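Local coordinates for protein acetyltransferase (Elizabethkingia anophelis, PDB 6AO7) that binds acetyl-CoA and probably transfers its acetyl group to an amine of a substrate, at residues L30-S35 with N75-E80; T111-T116 with I150-M155; R128-R133 with L157-L162. All blocks are in the same frame, centred on the assembly; numbering follows the deposited sequence.

Overall arrangement
Contacts 1, 2 and 3 all reach the same mixed seven-stranded sheet. Contact 1, on strand 70-78, closes in the chain before the others open. Contacts 2 and 3 cross, their segments alternating: the end of strand 106-112 meets 150-155, and strand 128-133 meets 157-162. The centre of contact 2 lies about 15 Å from each of the other two centres, and those of contacts 1 and 3 lie about 20 Å apart on opposite sides of the chain's centre. Contacts 2 and 3 touch each other, with Met155 O 2.8 Å from Arg133 N. Contact 1 lines the cofactor's arm and contact 2 reaches the pocket through Thr111; contacts 2 and 3, toward edge strand 128-133, both touch the second subunit.

Contact 1: L30-S35 with N75-E80; sequences LLADPS and NIAVAE. With ACO (acetyl coenzyme *a), chain B.
The methyl of Ala32 rests on two oxygens of the strand, 3.4 Å from Asn75 OD1 and 3.4 Å from Ile76 O. No hydrogen bond passes between segments 30-35 and 75-80. Three backbone groups of the strand, Ile76 N, Ile76 O and Val78 N, bond acetyl-CoA, while Val78 O takes Gln83 NE2. Ile76 O accepts the pantetheine N-H of N4P at 2.8 Å, and Val78 N gives its own N-H to O9P at 2.8 Å and a fairly straight 161°. At the reactive end, Ile76 N donates to the thioester oxygen O over 3.1 Å, a bond that would be expected to polarise the carbonyl. The cofactor thus runs along strand 70-78 as an extra strand would. In GNAT folds the pantetheine arm runs along this strand, where it splays from its parallel neighbour, here 106-112. The backbone N of Gly86, Gly88 and Gly89 also bond the cofactor, consistent with the family's pyrophosphate-binding loop.

Segment 30-35, the end of helix 26-32, closes over the same arm: Leu31 O lies 3.3 Å from C6P, and the CB of Ala32 also nears Ala77 CB. The side chain of Leu31 reaches past the strand end, its CD1 against Val78 O and its CD2 beside the carboxylate of Glu80, the two side chains meeting at a slant. With CG trans to the backbone N (chi1 -167°), Asn75 brings its amide back under the helix end, where ND2 approaches Asp33 CB at 3.7 Å but donates to Leu29 O and Tyr42 OH. Asp33 makes an Asx turn, OD1 accepting from Ser35 N on its anti side, 34° out of the carboxylate plane. OD1 also bonds to Tyr141 OH, and OD2 to Tyr42 OH.

Contact 2: T111-T116 with I150-M155; sequences TGNSST and IECTDM
Asn113 meets Asp154, Thr153 and Glu151 through its whole side chain, which can be followed from its base outward. Its CB passes Asp154 O at 3.9 Å, next to the backbone bond in which Asn113 N donates to that same oxygen over 3.0 Å. CG, placed between the backbone N and the carbonyl carbon (chi1 57°), turns the amide across segment 150-155, 3.8 Å from Glu151 O. At the tip the two ends do opposite work. OD1 accepts a nearly straight bond from Asp154 N at 2.8 Å (169°) and a weak, more bent one from Thr153 N. ND2 donates to Glu151 O at 3.1 Å, with the acceptor close to the amide plane, and also bonds to Gln123 OE1 of the second subunit. With both ends held, the amide has little freedom to flip.

Beside it, Ser114 sets CB against Ile150 CB at 3.8 Å and OG against Cys152 CB at 3.2 Å; that hydroxyl is bonded to Glu147. Cys152 SG lies 3.6 Å from Gly112 CA, a close fit beside a residue without a side chain. Gly112 and Met155 form an antiparallel non-hydrogen-bonded pair. Here strand 106-112 of the GNAT sheet gives way to a type I turn, Gly112 to Ser115, that leads into helix 116-124 at the dimer interface.

Contact 3: R128-R133 with L157-L162; sequences RITDIR and LLTMEL. With SO4 (sulfate ion), chain C.
A classic beta bulge, in which Thr130 and Asp131 both face Leu157, interrupts the antiparallel pairing of strands 128-133 and 155-161. Leu157 O takes both amides of the bulge, from Thr130 N at 2.8 Å in its carbonyl plane and from Asp131 N at 3.2 Å, tilted 22° from that plane. Leu157 N returns a bond to Asp131 O, and on the other side of the bulge Arg128 and Thr159 exchange two backbone bonds. Swung between its backbone N and carbonyl carbon (chi1 55°), Thr130 OG1 comes 2.8 Å from Thr159 OG1 in a hydrogen bond where either could donate; the two side chains cross at about a right angle.

Ile129 and Leu158 lie side by side on one face, CG1 to CD2 at 3.7 Å. On the other, Leu157 CD1 sits 3.9 Å above the centre of the Arg133 guanidinium. Arg128, bent at chi2 and chi3, leads its guanidinium away from the partner strand. At the guanidinium's edge, near its plane, NH1 donates to O3 of a sulfate, probably from the crystallisation liquor, at 3.1 Å; Asn135 ND2 of the second subunit also bonds the ion. NH2 forms a salt bridge with Asp154 of that subunit.

Strand 155-161 is flanked by 128-133 and 106-112, with Leu158 against Leu119, Tyr122 and Gln123 of helix 116-124, and Leu157 and Thr159 on Val108. Met160 leans on Ile96 of helix 87-101.

Contact 1: L30-S35 with N75-E80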
loop_
_atom_site.group_PDB
_atom_site.type_symbol
_atom_site.label_atom_id
_atom_site.label_comp_id
_atom_site.label_asym_id
_atom_site.label_seq_id
_atom_site.Cartn_x
_atom_site.Cartn_y
_atom_site.Cartn_z
ATOM N N LEU A 30 -3.253 21.363 7.473
ATOM C CA LEU A 30 -2.412 20.710 8.464
ATOM C C LEU A 30 -2.888 19.303 8.791
ATOM O O LEU A 30 -2.105 18.525 9.340
ATOM C CB LEU A 30 -2.346 21.550 9.746
ATOM C CG LEU A 30 -1.479 22.823 9.685
ATOM C CD1 LEU A 30 -1.765 23.773 10.862
ATOM C CD2 LEU A 30 0.011 22.479 9.637
ATOM N N LEU A 31 -4.147 18.962 8.495
ATOM C CA LEU A 31 -4.576 17.579 8.673
ATOM C C LEU A 31 -3.829 16.662 7.721
ATOM O O LEU A 31 -3.596 15.488 8.040
ATOM C CB LEU A 31 -6.079 17.435 8.444
ATOM C CG LEU A 31 -7.036 18.214 9.343
ATOM C CD1 LEU A 31 -8.449 18.014 8.824
ATOM C CD2 LEU A 31 -6.918 17.786 10.812
ATOM N N ALA A 32 -3.433 17.191 6.560
ATOM C CA ALA A 32 -2.783 16.419 5.512
ATOM C C ALA A 32 -1.267 16.557 5.516
ATOM O O ALA A 32 -0.580 15.669 5.001
ATOM C CB ALA A 32 -3.331 16.834 4.139
ATOM N N ASP A 33 -0.733 17.635 6.082
ATOM C CA ASP A 33 0.700 17.890 6.104
ATOM C C ASP A 33 1.045 18.613 7.402
ATOM O O ASP A 33 0.647 19.770 7.590
ATOM C CB ASP A 33 1.097 18.721 4.879
ATOM C CG ASP A 33 2.610 18.926 4.751
ATOM O OD1 ASP A 33 3.350 18.842 5.763
ATOM O OD2 ASP A 33 3.057 19.194 3.613
ATOM N N PRO A 34 1.776 17.969 8.319
ATOM C CA PRO A 34 2.010 18.568 9.640
ATOM C C PRO A 34 2.938 19.775 9.630
ATOM O O PRO A 34 3.098 20.420 10.676
ATOM C CB PRO A 34 2.621 17.413 10.440
ATOM C CG PRO A 34 3.233 16.529 9.407
ATOM C CD PRO A 34 2.329 16.608 8.218
ATOM N N SER A 35 3.538 20.124 8.496
ATOM C CA SER A 35 4.522 21.198 8.438
ATOM C C SER A 35 3.908 22.422 7.767
ATOM O O SER A 35 3.727 22.438 6.545
ATOM C CB SER A 35 5.774 20.748 7.694
ATOM O OG SER A 35 6.599 21.872 7.441
ATOM N N ASN A 75 -1.518 18.287 -1.398
ATOM C CA ASN A 75 -2.305 18.348 -0.174
ATOM C C ASN A 75 -3.758 18.100 -0.532
ATOM O O ASN A 75 -4.261 18.669 -1.495
ATOM C CB ASN A 75 -2.145 19.712 0.518
ATOM C CG ASN A 75 -2.682 19.713 1.936
ATOM O OD1 ASN A 75 -3.880 19.526 2.152
ATOM N ND2 ASN A 75 -1.807 19.973 2.906
ATOM N N ILE A 76 -4.410 17.199 0.193
ATOM C CA ILE A 76 -5.845 17.006 0.041
ATOM C C ILE A 76 -6.404 16.649 1.412
ATOM O O ILE A 76 -5.878 15.759 2.095
ATOM C CB ILE A 76 -6.199 15.933 -1.016
ATOM C CG1 ILE A 76 -7.719 15.857 -1.197
ATOM C CG2 ILE A 76 -5.630 14.555 -0.650
ATOM C CD1 ILE A 76 -8.153 14.801 -2.212
ATOM N N ALA A 77 -7.448 17.357 1.834
ATOM C CA ALA A 77 -7.945 17.156 3.195
ATOM C C ALA A 77 -9.450 17.375 3.263
ATOM O O ALA A 77 -10.011 18.184 2.521
ATOM C CB ALA A 77 -7.252 18.100 4.188
ATOM N N VAL A 78 -10.092 16.649 4.178
ATOM C CA VAL A 78 -11.506 16.806 4.474
ATOM C C VAL A 78 -11.645 16.943 5.977
ATOM O O VAL A 78 -11.023 16.179 6.728
ATOM C CB VAL A 78 -12.326 15.609 3.954
ATOM C CG1 VAL A 78 -13.741 15.652 4.482
ATOM C CG2 VAL A 78 -12.305 15.593 2.432
ATOM N N ALA A 79 -12.466 17.906 6.414
ATOM C CA ALA A 79 -12.720 18.121 7.833
ATOM C C ALA A 79 -13.021 16.804 8.533
ATOM O O ALA A 79 -13.734 15.952 7.999
ATOM C CB ALA A 79 -13.894 19.087 8.019
ATOM N N GLU A 80 -12.483 16.648 9.749
ATOM C CA GLU A 80 -12.646 15.392 10.476
ATOM C C GLU A 80 -14.114 15.041 10.698
ATOM O O GLU A 80 -14.478 13.865 10.619
ATOM C CB GLU A 80 -11.888 15.445 11.805
ATOM C CG GLU A 80 -10.442 14.971 11.672
ATOM C CD GLU A 80 -9.551 15.405 12.822
ATOM O OE1 GLU A 80 -9.898 16.391 13.517
ATOM O OE2 GLU A 80 -8.498 14.758 13.022
HETATM N N1A ACO B . -8.919 0.443 4.344
HETATM C C2A ACO B . -9.081 1.081 3.184
HETATM N N3A ACO B . -10.073 1.889 2.802
HETATM C C4A ACO B . -10.997 2.000 3.761
HETATM C C5A ACO B . -10.984 1.382 5.003
HETATM C C6A ACO B . -9.869 0.571 5.296
HETATM N N6A ACO B . -9.706 -0.090 6.446
HETATM N N7A ACO B . -12.139 1.679 5.711
HETATM C C8A ACO B . -12.810 2.460 4.897
HETATM N N9A ACO B . -12.178 2.700 3.704
HETATM C C1B ACO B . -12.665 3.477 2.565
HETATM C C2B ACO B . -14.111 3.940 2.628
HETATM O O2B ACO B . -15.032 2.889 2.372
HETATM C C3B ACO B . -14.091 4.938 1.472
HETATM O O3B ACO B . -14.117 4.268 0.194
HETATM P P3B ACO B . -15.427 3.939 -0.678
HETATM O O7A ACO B . -16.206 2.878 0.124
HETATM O O8A ACO B . -16.154 5.289 -0.885
HETATM O O9A ACO B . -14.954 3.397 -1.997
HETATM C C4B ACO B . -12.670 5.521 1.524
HETATM O O4B ACO B . -11.927 4.674 2.435
HETATM C C5B ACO B . -12.620 6.975 1.928
HETATM O O5B ACO B . -13.477 7.639 0.972
HETATM P P1A ACO B . -14.054 9.181 1.210
HETATM O O1A ACO B . -15.194 9.266 2.150
HETATM O O2A ACO B . -14.411 9.687 -0.180
HETATM O O3A ACO B . -12.759 9.890 1.809
HETATM P P2A ACO B . -12.583 11.191 2.718
HETATM O O4A ACO B . -13.806 11.992 2.496
HETATM O O5A ACO B . -12.431 10.745 4.160
HETATM O O6A ACO B . -11.229 11.892 2.271
HETATM C CBP ACO B . -8.934 12.010 3.037
HETATM C CCP ACO B . -9.990 11.175 2.323
HETATM C CDP ACO B . -8.687 13.287 2.217
HETATM C CEP ACO B . -7.634 11.192 3.113
HETATM C CAP ACO B . -9.443 12.412 4.447
HETATM O OAP ACO B . -9.786 11.257 5.195
HETATM C C9P ACO B . -8.520 13.326 5.238
HETATM O O9P ACO B . -8.548 14.537 5.051
HETATM N N8P ACO B . -7.664 12.742 6.070
HETATM C C7P ACO B . -6.661 13.497 6.807
HETATM C C6P ACO B . -5.701 14.242 5.884
HETATM C C5P ACO B . -4.956 13.307 4.959
HETATM O O5P ACO B . -4.508 12.237 5.360
HETATM N N4P ACO B . -4.811 13.717 3.701
HETATM C C3P ACO B . -4.070 12.969 2.691
HETATM C C2P ACO B . -2.577 12.981 2.944
HETATM S S1P ACO B . -1.504 12.675 1.492
HETATM C C ACO B . -1.568 14.277 0.729
HETATM O O ACO B . -2.241 15.174 1.157
HETATM C CH3 ACO B . -0.742 14.369 -0.519
#

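Contact 2: T111-T116 with I150-M155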
loop_
_atom_site.group_PDB
_atom_site.type_symbol
_atom_site.label_atom_id
_atom_site.label_comp_id
_atom_site.label_asym_id
_atom_site.label_seq_id
_atom_site.Cartn_x
_atom_site.Cartn_y
_atom_site.Cartn_z
ATOM N N THR A 111 1.677 9.442 -0.633
ATOM C CA THR A 111 1.188 9.279 0.728
ATOM C C THR A 111 2.162 8.390 1.504
ATOM O O THR A 111 3.152 7.899 0.962
ATOM C CB THR A 111 -0.238 8.716 0.740
ATOM O OG1 THR A 111 -0.777 8.846 2.064
ATOM C CG2 THR A 111 -0.233 7.225 0.315
ATOM N N GLY A 112 1.896 8.204 2.798
ATOM C CA GLY A 112 2.823 7.471 3.638
ATOM C C GLY A 112 2.702 5.968 3.479
ATOM O O GLY A 112 1.650 5.425 3.116
ATOM N N ASN A 113 3.808 5.267 3.765
ATOM C CA ASN A 113 3.769 3.806 3.676
ATOM C C ASN A 113 2.723 3.207 4.617
ATOM O O ASN A 113 2.159 2.153 4.323
ATOM C CB ASN A 113 5.149 3.206 3.966
ATOM C CG ASN A 113 5.705 3.616 5.316
ATOM O OD1 ASN A 113 6.332 4.661 5.444
ATOM N ND2 ASN A 113 5.508 2.771 6.328
ATOM N N SER A 114 2.450 3.863 5.733
ATOM C CA SER A 114 1.489 3.371 6.715
ATOM C C SER A 114 0.045 3.716 6.369
ATOM O O SER A 114 -0.865 3.228 7.049
ATOM C CB SER A 114 1.835 3.952 8.081
ATOM O OG SER A 114 2.063 5.352 7.955
ATOM N N SER A 115 -0.178 4.519 5.328
ATOM C CA SER A 115 -1.505 5.036 4.974
ATOM C C SER A 115 -2.253 4.069 4.063
ATOM O O SER A 115 -2.641 4.413 2.943
ATOM C CB SER A 115 -1.376 6.395 4.290
ATOM O OG SER A 115 -0.780 7.342 5.137
ATOM N N THR A 116 -2.448 2.836 4.562
ATOM C CA THR A 116 -2.973 1.779 3.709
ATOM C C THR A 116 -4.417 2.036 3.304
ATOM O O THR A 116 -4.811 1.677 2.190
ATOM C CB THR A 116 -2.819 0.409 4.395
ATOM O OG1 THR A 116 -3.561 0.371 5.630
ATOM C CG2 THR A 116 -1.354 0.139 4.685
ATOM N N ILE A 150 2.368 1.667 12.765
ATOM C CA ILE A 150 3.438 1.557 11.772
ATOM C C ILE A 150 4.111 2.916 11.677
ATOM O O ILE A 150 3.427 3.940 11.592
ATOM C CB ILE A 150 2.900 1.155 10.384
ATOM C CG1 ILE A 150 2.048 -0.101 10.473
ATOM C CG2 ILE A 150 4.046 0.956 9.399
ATOM C CD1 ILE A 150 2.694 -1.174 11.254
ATOM N N GLU A 151 5.435 2.932 11.666
ATOM C CA GLU A 151 6.144 4.188 11.480
ATOM C C GLU A 151 6.061 4.609 10.018
ATOM O O GLU A 151 6.262 3.797 9.107
ATOM C CB GLU A 151 7.598 4.060 11.928
ATOM C CG GLU A 151 8.294 5.372 12.112
ATOM C CD GLU A 151 9.728 5.217 12.585
ATOM O OE1 GLU A 151 10.222 4.065 12.652
ATOM O OE2 GLU A 151 10.361 6.254 12.886
ATOM N N CYS A 152 5.763 5.877 9.796
ATOM C CA CYS A 152 5.595 6.426 8.455
ATOM C C CYS A 152 6.922 7.045 8.028
ATOM O O CYS A 152 7.194 8.220 8.293
ATOM C CB CYS A 152 4.465 7.442 8.460
ATOM S SG CYS A 152 4.154 8.187 6.866
ATOM N N THR A 153 7.752 6.259 7.347
ATOM C CA THR A 153 9.081 6.705 6.929
ATOM C C THR A 153 9.176 7.038 5.446
ATOM O O THR A 153 9.918 7.951 5.064
ATOM C CB THR A 153 10.133 5.630 7.234
ATOM O OG1 THR A 153 9.706 4.394 6.659
ATOM C CG2 THR A 153 10.328 5.443 8.727
ATOM N N ASP A 154 8.488 6.291 4.592
ATOM C CA ASP A 154 8.686 6.373 3.154
ATOM C C ASP A 154 7.442 6.934 2.484
ATOM O O ASP A 154 6.325 6.801 2.991
ATOM C CB ASP A 154 9.009 4.993 2.564
ATOM C CG ASP A 154 10.048 4.229 3.372
ATOM O OD1 ASP A 154 9.874 3.006 3.564
ATOM O OD2 ASP A 154 11.044 4.837 3.825
ATOM N N MET A 155 7.630 7.586 1.342
ATOM C CA MET A 155 6.500 8.062 0.562
ATOM C C MET A 155 6.207 7.070 -0.552
ATOM O O MET A 155 7.123 6.650 -1.268
ATOM C CB MET A 155 6.752 9.446 -0.029
ATOM C CG MET A 155 5.757 9.766 -1.106
ATOM S SD MET A 155 5.892 11.454 -1.671
ATOM C CE MET A 155 5.096 12.276 -0.285
#

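Contact 3: R128-R133 with L157-L162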
loop_
_atom_site.group_PDB
_atom_site.type_symbol
_atom_site.label_atom_id
_atom_site.label_comp_id
_atom_site.label_asym_id
_atom_site.label_seq_id
_atom_site.Cartn_x
_atom_site.Cartn_y
_atom_site.Cartn_z
ATOM N N ARG A 128 -2.238 4.568 -10.046
ATOM C CA ARG A 128 -1.446 3.345 -9.956
ATOM C C ARG A 128 -0.254 3.603 -9.047
ATOM O O ARG A 128 0.326 4.689 -9.074
ATOM C CB ARG A 128 -0.947 2.907 -11.338
ATOM C CG ARG A 128 -2.043 2.611 -12.352
ATOM C CD ARG A 128 -2.508 1.160 -12.306
ATOM N NE ARG A 128 -1.461 0.200 -12.667
ATOM C CZ ARG A 128 -1.207 -0.209 -13.909
ATOM N NH1 ARG A 128 -1.916 0.261 -14.923
ATOM N NH2 ARG A 128 -0.239 -1.095 -14.138
ATOM N N ILE A 129 0.140 2.602 -8.263
ATOM C CA ILE A 129 1.349 2.764 -7.462
ATOM C C ILE A 129 2.563 2.712 -8.385
ATOM O O ILE A 129 2.708 1.779 -9.182
ATOM C CB ILE A 129 1.411 1.696 -6.365
ATOM C CG1 ILE A 129 0.195 1.815 -5.443
ATOM C CG2 ILE A 129 2.707 1.811 -5.597
ATOM C CD1 ILE A 129 0.185 0.772 -4.353
ATOM N N THR A 130 3.422 3.738 -8.324
ATOM C CA THR A 130 4.520 3.766 -9.292
ATOM C C THR A 130 5.919 3.905 -8.701
ATOM O O THR A 130 6.888 3.477 -9.339
ATOM C CB THR A 130 4.320 4.880 -10.325
ATOM O OG1 THR A 130 4.139 6.148 -9.671
ATOM C CG2 THR A 130 3.129 4.563 -11.232
ATOM N N ASP A 131 6.061 4.487 -7.512
ATOM C CA ASP A 131 7.393 4.822 -7.015
ATOM C C ASP A 131 7.416 4.797 -5.495
ATOM O O ASP A 131 6.418 5.105 -4.841
ATOM C CB ASP A 131 7.842 6.210 -7.491
ATOM C CG ASP A 131 8.079 6.274 -8.981
ATOM O OD1 ASP A 131 9.179 5.876 -9.417
ATOM O OD2 ASP A 131 7.165 6.724 -9.711
ATOM N N ILE A 132 8.578 4.444 -4.937
ATOM C CA ILE A 132 8.833 4.552 -3.502
ATOM C C ILE A 132 9.933 5.587 -3.282
ATOM O O ILE A 132 10.986 5.522 -3.925
ATOM C CB ILE A 132 9.235 3.200 -2.884
ATOM C CG1 ILE A 132 8.302 2.092 -3.369
ATOM C CG2 ILE A 132 9.212 3.298 -1.361
ATOM C CD1 ILE A 132 6.851 2.405 -3.117
ATOM N N ARG A 133 9.695 6.525 -2.374
ATOM C CA ARG A 133 10.697 7.498 -1.939
ATOM C C ARG A 133 11.173 7.097 -0.541
ATOM O O ARG A 133 10.568 7.474 0.461
ATOM C CB ARG A 133 10.125 8.916 -1.934
ATOM C CG ARG A 133 9.733 9.462 -3.297
ATOM C CD ARG A 133 9.205 10.895 -3.192
ATOM N NE ARG A 133 8.970 11.506 -4.500
ATOM C CZ ARG A 133 8.492 12.734 -4.675
ATOM N NH1 ARG A 133 8.199 13.489 -3.624
ATOM N NH2 ARG A 133 8.307 13.208 -5.900
ATOM N N LEU A 157 4.416 6.854 -4.034
ATOM C CA LEU A 157 3.970 7.767 -5.078
ATOM C C LEU A 157 3.050 7.015 -6.030
ATOM O O LEU A 157 3.402 5.929 -6.502
ATOM C CB LEU A 157 5.173 8.342 -5.832
ATOM C CG LEU A 157 5.126 9.766 -6.394
ATOM C CD1 LEU A 157 5.072 10.796 -5.276
ATOM C CD2 LEU A 157 6.309 10.034 -7.305
ATOM N N LEU A 158 1.885 7.587 -6.311
ATOM C CA LEU A 158 0.933 7.015 -7.250
ATOM C C LEU A 158 0.703 7.991 -8.394
ATOM O O LEU A 158 0.748 9.203 -8.206
ATOM C CB LEU A 158 -0.419 6.689 -6.588
ATOM C CG LEU A 158 -0.415 5.815 -5.334
ATOM C CD1 LEU A 158 -0.295 6.662 -4.061
ATOM C CD2 LEU A 158 -1.706 4.952 -5.270
ATOM N N THR A 159 0.418 7.448 -9.574
ATOM C CA THR A 159 0.376 8.225 -10.800
ATOM C C THR A 159 -0.839 7.826 -11.605
ATOM O O THR A 159 -1.133 6.640 -11.754
ATOM C CB THR A 159 1.613 8.008 -11.678
ATOM O OG1 THR A 159 2.795 8.292 -10.923
ATOM C CG2 THR A 159 1.557 8.912 -12.891
ATOM N N MET A 160 -1.518 8.819 -12.153
ATOM C CA MET A 160 -2.660 8.592 -13.021
ATOM C C MET A 160 -2.365 9.220 -14.369
ATOM O O MET A 160 -2.010 10.400 -14.432
ATOM C CB MET A 160 -3.931 9.194 -12.436
ATOM C CG MET A 160 -5.110 9.088 -13.363
ATOM S SD MET A 160 -6.482 10.058 -12.734
ATOM C CE MET A 160 -7.567 10.060 -14.159
ATOM N N GLU A 161 -2.501 8.436 -15.439
ATOM C CA GLU A 161 -2.373 8.987 -16.785
ATOM C C GLU A 161 -3.684 9.673 -17.143
ATOM O O GLU A 161 -4.751 9.054 -17.081
ATOM C CB GLU A 161 -2.021 7.891 -17.790
ATOM N N LEU A 162 -3.614 10.953 -17.487
ATOM C CA LEU A 162 -4.815 11.750 -17.718
ATOM C C LEU A 162 -5.261 11.669 -19.167
ATOM O O LEU A 162 -4.469 11.335 -20.050
ATOM C CB LEU A 162 -4.581 13.216 -17.335
ATOM C CG LEU A 162 -4.290 13.528 -15.868
ATOM C CD1 LEU A 162 -3.747 14.926 -15.741
ATOM C CD2 LEU A 162 -5.551 13.361 -15.024
ATOM O OXT LEU A 162 -6.423 11.945 -19.475
HETATM S S SO4 C . -0.690 -0.321 -18.884
HETATM O O1 SO4 C . -0.914 0.992 -19.481
HETATM O O2 SO4 C . -1.938 -1.081 -18.892
HETATM O O3 SO4 C . -0.233 -0.165 -17.508
HETATM O O4 SO4 C . 0.330 -1.029 -19.655
#